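Local structure of putative enoyl-CoA hydratase/isomerase (Acinetobacter baumannii, 3FDU) at residues Pro101-Val115 with Ala121-Pro135. The protein is a putative enoyl-CoA hydratase/isomerase of the crotonase family, which probably acts on acyl-CoA thioesters. The protein carries 4 engineered substitutions. Residues are numbered along the deposited sequence; the frame is centred on the assembly and turned at random.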
# COMPACT_ATOMS: atom_id res chain seq x y z
N PRO A 101 -3.38 10.52 -19.57
CA PRO A 101 -2.80 9.25 -19.09
C PRO A 101 -1.33 9.14 -19.57
O PRO A 101 -1.03 9.50 -20.74
CB PRO A 101 -3.68 8.18 -19.73
CG PRO A 101 -5.08 8.95 -20.01
CD PRO A 101 -4.55 10.31 -20.45
N LEU A 102 -0.45 8.68 -18.68
CA LEU A 102 1.00 8.48 -18.96
C LEU A 102 1.31 6.98 -18.81
O LEU A 102 1.12 6.40 -17.72
CB LEU A 102 1.87 9.27 -17.98
CG LEU A 102 3.40 9.13 -18.14
CD1 LEU A 102 3.87 9.54 -19.57
CD2 LEU A 102 4.13 9.99 -17.11
N ILE A 103 1.72 6.34 -19.91
CA ILE A 103 2.08 4.95 -19.87
C ILE A 103 3.58 4.85 -20.08
O ILE A 103 4.11 5.57 -20.92
CB ILE A 103 1.35 4.11 -20.96
CG1 ILE A 103 -0.19 4.28 -20.85
CG2 ILE A 103 1.79 2.63 -20.95
CD1 ILE A 103 -0.93 3.66 -22.04
N ILE A 104 4.25 3.97 -19.32
CA ILE A 104 5.67 3.70 -19.49
C ILE A 104 5.88 2.24 -19.86
O ILE A 104 5.23 1.31 -19.31
CB ILE A 104 6.49 4.12 -18.24
CG1 ILE A 104 6.42 5.67 -18.12
CG2 ILE A 104 7.98 3.62 -18.38
CD1 ILE A 104 7.27 6.32 -17.02
N ALA A 105 6.80 1.99 -20.77
CA ALA A 105 7.09 0.61 -21.14
C ALA A 105 8.58 0.35 -20.89
O ALA A 105 9.40 1.08 -21.40
CB ALA A 105 6.75 0.36 -22.66
N VAL A 106 8.92 -0.70 -20.15
CA VAL A 106 10.30 -0.91 -19.72
C VAL A 106 10.89 -2.20 -20.34
O VAL A 106 10.26 -3.25 -20.26
CB VAL A 106 10.38 -1.03 -18.16
CG1 VAL A 106 11.81 -1.30 -17.67
CG2 VAL A 106 9.87 0.27 -17.54
N LYS A 107 12.06 -2.09 -20.94
CA LYS A 107 12.91 -3.23 -21.34
C LYS A 107 14.30 -2.92 -20.76
O LYS A 107 14.66 -1.74 -20.60
CB LYS A 107 13.07 -3.32 -22.87
CG LYS A 107 11.86 -3.81 -23.63
CD LYS A 107 12.15 -3.91 -25.14
CE LYS A 107 10.87 -4.20 -25.82
NZ LYS A 107 10.97 -4.47 -27.31
N GLY A 108 15.04 -3.97 -20.43
CA GLY A 108 16.41 -3.82 -19.99
C GLY A 108 16.57 -2.95 -18.72
O GLY A 108 15.75 -3.00 -17.80
N VAL A 109 17.62 -2.13 -18.68
CA VAL A 109 17.95 -1.40 -17.43
C VAL A 109 16.95 -0.27 -17.16
O VAL A 109 16.55 0.48 -18.08
CB VAL A 109 19.42 -0.90 -17.38
CG1 VAL A 109 20.45 -2.12 -17.45
CG2 VAL A 109 19.69 0.13 -18.48
N ALA A 110 16.59 -0.13 -15.89
CA ALA A 110 15.75 0.98 -15.44
C ALA A 110 16.25 1.32 -14.07
O ALA A 110 15.85 0.67 -13.09
CB ALA A 110 14.31 0.53 -15.36
N ILE A 111 17.11 2.34 -13.99
CA ILE A 111 17.90 2.60 -12.75
C ILE A 111 17.67 4.00 -12.24
O ILE A 111 17.61 4.92 -13.04
CB ILE A 111 19.43 2.38 -13.04
CG1 ILE A 111 19.68 0.85 -13.33
CG2 ILE A 111 20.29 2.76 -11.82
CD1 ILE A 111 21.12 0.54 -13.83
N GLY A 112 17.45 4.16 -10.93
CA GLY A 112 17.41 5.48 -10.27
C GLY A 112 16.13 6.18 -10.69
O GLY A 112 15.02 5.73 -10.34
N ILE A 113 16.25 7.26 -11.45
CA ILE A 113 15.10 7.85 -12.09
C ILE A 113 14.30 6.87 -13.01
O ILE A 113 13.12 7.10 -13.25
CB ILE A 113 15.50 9.08 -12.93
CG1 ILE A 113 14.23 9.79 -13.40
CG2 ILE A 113 16.35 8.65 -14.14
CD1 ILE A 113 14.21 11.24 -13.10
N GLY A 114 14.93 5.81 -13.52
CA GLY A 114 14.21 4.78 -14.29
C GLY A 114 13.18 4.04 -13.44
O GLY A 114 12.17 3.56 -13.99
N VAL A 115 13.40 3.97 -12.13
CA VAL A 115 12.37 3.48 -11.21
C VAL A 115 11.46 4.62 -10.67
O VAL A 115 10.24 4.44 -10.59
CB VAL A 115 12.97 2.75 -9.97
CG1 VAL A 115 11.86 2.38 -8.93
CG2 VAL A 115 13.64 1.44 -10.35
N ALA A 121 3.85 7.47 -13.39
CA ALA A 121 3.06 6.98 -14.51
C ALA A 121 1.77 6.35 -13.99
O ALA A 121 1.76 5.83 -12.89
CB ALA A 121 3.87 5.92 -15.35
N ASP A 122 0.72 6.34 -14.82
CA ASP A 122 -0.51 5.62 -14.47
C ASP A 122 -0.45 4.11 -14.65
O ASP A 122 -1.03 3.36 -13.86
CB ASP A 122 -1.64 6.21 -15.31
CG ASP A 122 -1.73 7.71 -15.13
OD1 ASP A 122 -1.86 8.13 -13.96
OD2 ASP A 122 -1.62 8.45 -16.13
N LEU A 123 0.23 3.67 -15.72
CA LEU A 123 0.35 2.24 -16.09
C LEU A 123 1.78 1.99 -16.57
O LEU A 123 2.39 2.85 -17.22
CB LEU A 123 -0.58 1.89 -17.24
CG LEU A 123 -2.02 2.40 -17.04
CD1 LEU A 123 -2.76 2.26 -18.34
CD2 LEU A 123 -2.60 1.59 -15.94
N VAL A 124 2.31 0.84 -16.18
CA VAL A 124 3.64 0.46 -16.54
C VAL A 124 3.67 -0.98 -17.02
O VAL A 124 3.13 -1.88 -16.33
CB VAL A 124 4.57 0.56 -15.33
CG1 VAL A 124 5.98 0.14 -15.74
CG2 VAL A 124 4.62 2.00 -14.78
N PHE A 125 4.24 -1.19 -18.21
CA PHE A 125 4.41 -2.54 -18.73
C PHE A 125 5.91 -2.86 -18.85
O PHE A 125 6.70 -1.99 -19.20
CB PHE A 125 3.70 -2.72 -20.09
CG PHE A 125 2.23 -2.37 -20.04
CD1 PHE A 125 1.32 -3.21 -19.38
CD2 PHE A 125 1.77 -1.17 -20.60
CE1 PHE A 125 -0.07 -2.87 -19.31
CE2 PHE A 125 0.41 -0.86 -20.56
CZ PHE A 125 -0.49 -1.72 -19.89
N ALA A 126 6.29 -4.07 -18.53
CA ALA A 126 7.71 -4.46 -18.68
C ALA A 126 7.77 -5.84 -19.30
O ALA A 126 6.79 -6.61 -19.25
CB ALA A 126 8.38 -4.49 -17.30
N ASP A 127 8.92 -6.19 -19.86
CA ASP A 127 9.14 -7.58 -20.23
C ASP A 127 10.18 -8.16 -19.25
O ASP A 127 10.64 -7.45 -18.34
CB ASP A 127 9.51 -7.73 -21.73
CG ASP A 127 10.92 -7.21 -22.07
OD1 ASP A 127 11.77 -7.00 -21.14
OD2 ASP A 127 11.21 -7.05 -23.30
N ASN A 128 10.48 -9.46 -19.40
CA ASN A 128 11.30 -10.16 -18.43
C ASN A 128 12.76 -9.76 -18.49
O ASN A 128 13.58 -10.20 -17.66
CB ASN A 128 11.18 -11.68 -18.61
CG ASN A 128 11.32 -12.45 -17.28
OD1 ASN A 128 10.94 -11.95 -16.21
ND2 ASN A 128 11.76 -13.70 -17.37
N THR A 129 13.10 -8.95 -19.49
CA THR A 129 14.49 -8.46 -19.60
C THR A 129 14.75 -7.25 -18.66
O THR A 129 15.89 -6.80 -18.51
CB THR A 129 14.87 -7.98 -21.04
OG1 THR A 129 14.23 -6.72 -21.34
CG2 THR A 129 14.51 -9.02 -22.14
N ALA A 130 13.69 -6.73 -18.05
CA ALA A 130 13.82 -5.54 -17.22
C ALA A 130 14.64 -5.76 -15.95
O ALA A 130 14.43 -6.71 -15.21
CB ALA A 130 12.46 -5.00 -16.89
N LEU A 131 15.57 -4.85 -15.68
CA LEU A 131 16.40 -4.95 -14.51
C LEU A 131 16.38 -3.60 -13.81
O LEU A 131 16.87 -2.61 -14.36
CB LEU A 131 17.86 -5.32 -14.89
CG LEU A 131 18.04 -6.80 -15.34
CD1 LEU A 131 19.47 -6.93 -15.84
CD2 LEU A 131 17.69 -7.85 -14.22
N PHE A 132 15.84 -3.57 -12.62
CA PHE A 132 15.58 -2.31 -11.91
C PHE A 132 16.57 -2.11 -10.75
O PHE A 132 17.05 -3.06 -10.16
CB PHE A 132 14.17 -2.31 -11.32
CG PHE A 132 13.05 -2.57 -12.31
CD1 PHE A 132 12.40 -1.50 -12.92
CD2 PHE A 132 12.60 -3.86 -12.57
CE1 PHE A 132 11.34 -1.72 -13.81
CE2 PHE A 132 11.54 -4.10 -13.48
CZ PHE A 132 10.91 -3.03 -14.11
N GLN A 133 16.78 -0.84 -10.38
CA GLN A 133 17.57 -0.57 -9.18
C GLN A 133 17.32 0.86 -8.71
O GLN A 133 17.12 1.76 -9.54
CB GLN A 133 19.08 -0.75 -9.48
CG GLN A 133 19.98 -0.61 -8.18
CD GLN A 133 21.45 -0.59 -8.59
OE1 GLN A 133 21.75 -0.35 -9.76
NE2 GLN A 133 22.34 -0.89 -7.66
N ILE A 134 17.28 1.06 -7.38
CA ILE A 134 17.31 2.40 -6.78
C ILE A 134 18.63 2.53 -6.02
O ILE A 134 18.74 2.15 -4.86
CB ILE A 134 16.16 2.58 -5.74
CG1 ILE A 134 14.87 1.94 -6.29
CG2 ILE A 134 15.88 4.10 -5.44
CD1 ILE A 134 13.66 2.16 -5.40
N PRO A 135 19.64 3.01 -6.69
CA PRO A 135 21.01 3.00 -6.14
C PRO A 135 21.35 4.18 -5.26
O PRO A 135 22.53 4.27 -4.81
CB PRO A 135 21.88 3.06 -7.40
CG PRO A 135 21.04 3.83 -8.39
CD PRO A 135 19.59 3.48 -8.08
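Val106 turns CG1 anti to its own nitrogen (chi1 178°), and Phe132 sets CG anti to its carbonyl carbon (chi1 -56°); the two side chains approach from opposite directions, and CG1 of Val106 lies 3.9 Å from CE1 of Phe132. The methyl of Ala110, small enough to sit directly beside the ring, lies 3.7 Å from CD1 of Phe132, while CG2 of Val115 comes in at the ring's edge. Strands 102-106 and 123-126 run parallel, as do 109-111 and 131-133, but the pairing slips by two residues between them. At the slip Gly108 adopts a positive phi, which suits glycine, and its N-H bonds to OG1 of Thr129 at 3.0 Å. In the type I turn Asp127-Ala130, OD1 of Asp127 accepts the N-H of Thr129 from above the carboxylate plane, an Asx turn; segment 121-135 is here two residues longer than its partner. Lys107 lays its extended chain across the carboxylate of Asp127, CG 3.3 Å from OD2, and its amine goes on to a cation-pi contact with Tyr189. At the start of the pairing, OD2 of Asp122 receives the N-H of Leu102 at 2.8 Å on its anti side, nearly straight at 165°. An acid suits this place because OD2 also forms a salt bridge with Lys211. Gly112, N-cap of helix 113-116, gives its N-H to O of Gln133 at 2.8 Å. Two adjacent segments that each pass from one parallel pair to the next, with a short helix following the first, fit the spiral of beta-beta-alpha turns of the crotonase fold.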